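Local coordinates for glycerate dehydrogenase (Bacillus sp. 5mfcol3.1, PDB 6P2I), which probably reduces acyclic imino acids to amino acids at the expense of NADPH, as a member of the D-isomer-specific 2-hydroxyacid dehydrogenase family, at residues Thr45-Val50 and Tyr68-Thr73. Sequence-based numbering, arbitrary orientation.
Sequences TDIAIV and YLITIT. With DAR (D-arginine), chain D.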
loop_
_atom_site.group_PDB
_atom_site.type_symbol
_atom_site.label_atom_id
_atom_site.label_comp_id
_atom_site.label_asym_id
_atom_site.label_seq_id
_atom_site.Cartn_x
_atom_site.Cartn_y
_atom_site.Cartn_z
ATOM N N THR A 45 31.775 14.254 -27.474
ATOM C CA THR A 45 31.219 15.127 -26.460
ATOM C C THR A 45 32.218 15.274 -25.320
ATOM O O THR A 45 33.131 14.461 -25.151
ATOM C CB THR A 45 29.864 14.580 -25.972
ATOM O OG1 THR A 45 29.142 15.607 -25.281
ATOM C CG2 THR A 45 30.039 13.370 -25.048
ATOM N N ASP A 46 32.039 16.337 -24.542
ATOM C CA ASP A 46 32.866 16.543 -23.365
ATOM C C ASP A 46 32.190 16.042 -22.098
ATOM O O ASP A 46 32.843 15.416 -21.256
ATOM C CB ASP A 46 33.206 18.025 -23.229
ATOM C CG ASP A 46 33.833 18.579 -24.481
ATOM O OD1 ASP A 46 34.958 18.144 -24.822
ATOM O OD2 ASP A 46 33.180 19.412 -25.149
ATOM N N ILE A 47 30.885 16.291 -21.962
ATOM C CA ILE A 47 30.048 15.705 -20.923
ATOM C C ILE A 47 29.030 14.808 -21.605
ATOM O O ILE A 47 28.456 15.186 -22.633
ATOM C CB ILE A 47 29.335 16.788 -20.088
ATOM C CG1 ILE A 47 30.358 17.722 -19.434
ATOM C CG2 ILE A 47 28.400 16.147 -19.062
ATOM C CD1 ILE A 47 29.715 18.910 -18.723
ATOM N N ALA A 48 28.829 13.609 -21.060
ATOM C CA ALA A 48 27.807 12.699 -21.560
ATOM C C ALA A 48 26.819 12.393 -20.447
ATOM O O ALA A 48 27.191 12.353 -19.274
ATOM C CB ALA A 48 28.403 11.389 -22.077
ATOM N N ILE A 49 25.564 12.171 -20.839
ATOM C CA ILE A 49 24.491 11.739 -19.939
ATOM C C ILE A 49 23.941 10.432 -20.491
ATOM O O ILE A 49 23.705 10.316 -21.697
ATOM C CB ILE A 49 23.370 12.782 -19.835
ATOM C CG1 ILE A 49 23.935 14.156 -19.468
ATOM C CG2 ILE A 49 22.306 12.315 -18.798
ATOM C CD1 ILE A 49 23.054 15.306 -19.903
ATOM N N VAL A 50 23.727 9.450 -19.620
ATOM C CA VAL A 50 23.312 8.131 -20.076
ATOM C C VAL A 50 22.171 7.630 -19.197
ATOM O O VAL A 50 22.144 7.887 -17.987
ATOM C CB VAL A 50 24.501 7.146 -20.078
ATOM C CG1 VAL A 50 25.055 6.952 -18.661
ATOM C CG2 VAL A 50 24.103 5.821 -20.703
ATOM N N TYR A 68 33.553 13.565 -18.681
ATOM C CA TYR A 68 32.596 13.511 -17.578
ATOM C C TYR A 68 31.342 12.789 -18.040
ATOM O O TYR A 68 30.740 13.169 -19.054
ATOM C CB TYR A 68 32.261 14.919 -17.091
ATOM C CG TYR A 68 31.379 14.995 -15.848
ATOM C CD1 TYR A 68 31.487 14.067 -14.809
ATOM C CD2 TYR A 68 30.456 16.018 -15.714
ATOM C CE1 TYR A 68 30.662 14.170 -13.665
ATOM C CE2 TYR A 68 29.658 16.131 -14.599
ATOM C CZ TYR A 68 29.759 15.217 -13.582
ATOM O OH TYR A 68 28.931 15.380 -12.487
ATOM N N LEU A 69 30.970 11.741 -17.308
ATOM C CA LEU A 69 29.778 10.951 -17.584
ATOM C C LEU A 69 28.832 11.067 -16.405
ATOM O O LEU A 69 29.247 10.872 -15.257
ATOM C CB LEU A 69 30.133 9.484 -17.824
ATOM C CG LEU A 69 28.966 8.526 -18.056
ATOM C CD1 LEU A 69 28.250 8.863 -19.350
ATOM C CD2 LEU A 69 29.457 7.087 -18.087
ATOM N N ILE A 70 27.570 11.379 -16.693
ATOM C CA ILE A 70 26.508 11.450 -15.695
ATOM C C ILE A 70 25.503 10.354 -16.008
ATOM O O ILE A 70 24.970 10.306 -17.124
ATOM C CB ILE A 70 25.817 12.821 -15.702
ATOM C CG1 ILE A 70 26.826 13.936 -15.410
ATOM C CG2 ILE A 70 24.615 12.828 -14.730
ATOM C CD1 ILE A 70 26.328 15.310 -15.808
ATOM N N THR A 71 25.231 9.480 -15.032
ATOM C CA THR A 71 24.081 8.596 -15.156
ATOM C C THR A 71 22.863 9.361 -14.674
ATOM O O THR A 71 22.924 10.028 -13.637
ATOM C CB THR A 71 24.253 7.299 -14.350
ATOM O OG1 THR A 71 24.336 7.584 -12.942
ATOM C CG2 THR A 71 25.496 6.535 -14.822
ATOM N N ILE A 72 21.787 9.332 -15.469
ATOM C CA ILE A 72 20.537 9.937 -15.034
ATOM C C ILE A 72 19.946 9.125 -13.902
ATOM O O ILE A 72 19.104 9.630 -13.159
ATOM C CB ILE A 72 19.539 10.064 -16.205
ATOM C CG1 ILE A 72 18.497 11.159 -15.912
ATOM C CG2 ILE A 72 18.849 8.736 -16.468
ATOM C CD1 ILE A 72 19.092 12.554 -15.841
ATOM N N THR A 73 20.403 7.890 -13.741
ATOM C CA THR A 73 19.928 6.956 -12.733
ATOM C C THR A 73 20.728 7.082 -11.443
ATOM O O THR A 73 21.838 7.617 -11.420
ATOM C CB THR A 73 20.053 5.531 -13.263
ATOM O OG1 THR A 73 21.415 5.303 -13.659
ATOM C CG2 THR A 73 19.144 5.340 -14.459
HETATM N N DAR D . 17.226 1.947 -11.883
HETATM C CA DAR D . 16.679 3.069 -11.121
HETATM C CB DAR D . 15.534 3.761 -11.876
HETATM C CG DAR D . 15.967 4.387 -13.205
HETATM C CD DAR D . 14.945 5.400 -13.713
HETATM N NE DAR D . 15.327 6.141 -14.915
HETATM C CZ DAR D . 15.429 7.474 -14.896
HETATM N NH1 DAR D . 15.646 8.117 -13.744
HETATM N NH2 DAR D . 15.321 8.183 -16.020
HETATM C C DAR D . 17.784 4.031 -10.721
HETATM O O DAR D . 17.584 5.253 -10.574
HETATM O OXT DAR D . 18.902 3.555 -10.529
#
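Ile47 to Val50 and Tyr68 to Thr71 are the two strands of a beta-alpha-beta unit, side by side and parallel in the five-stranded sheet whose loops, with Ile72 and Thr73 at the end of strand 68-71, help line the D-arginine pocket. Backbone bonds zip them together: Ala48 N gives to Tyr68 O, Ala48 O takes Ile70 N at 2.8 Å, and Val50 N gives to Ile70 O. The run starts loosely, with a weak bond from Tyr68 N to Asp46 O, and ends firmly past the strand, where Ile72 N meets Val50 O at 2.9 Å and 172°.

On one face sit Ile47, Ile49, Tyr68 and Ile70. The Ile47 and Tyr68 side chains run next to each other on the same side of the sheet. With CG1 beside its backbone N (chi1 -59°), Ile47 has CG2 anti to that N, and this methyl reaches both Tyr68 CD2, at 3.9 Å, and Ile70 CD1. Ile70 in turn sets CG1 3.6 Å above one face of the tyrosine ring, toward its rim. Replacing Ile47 with an alanine would probably open a gap beside the ring and leave Ile70 CD1 without its methyl partner. On the other face, Leu69 CD1 reaches across to Ala48 CB at 3.7 Å and to Val50 CG1 at 3.8 Å.

Beyond the strand, Ile72 and Thr73 enter the ligand pocket: Thr73 CG2 packs against DAR CG at 3.5 Å, and Ile72 CG2 lies 3.6 Å from DAR NH2. Thr71 OG1 bonds to Thr73 O within this turn.

Helix 280-298 covers the isoleucine and tyrosine face through Leu290, Asn293 and Ile294, while Tyr297 stacks on the Tyr68 ring and Ser92 bonds its hydroxyl. Strand 2-5 flanks strand 47-50, and strand 90-92 lies beyond strand 68-71.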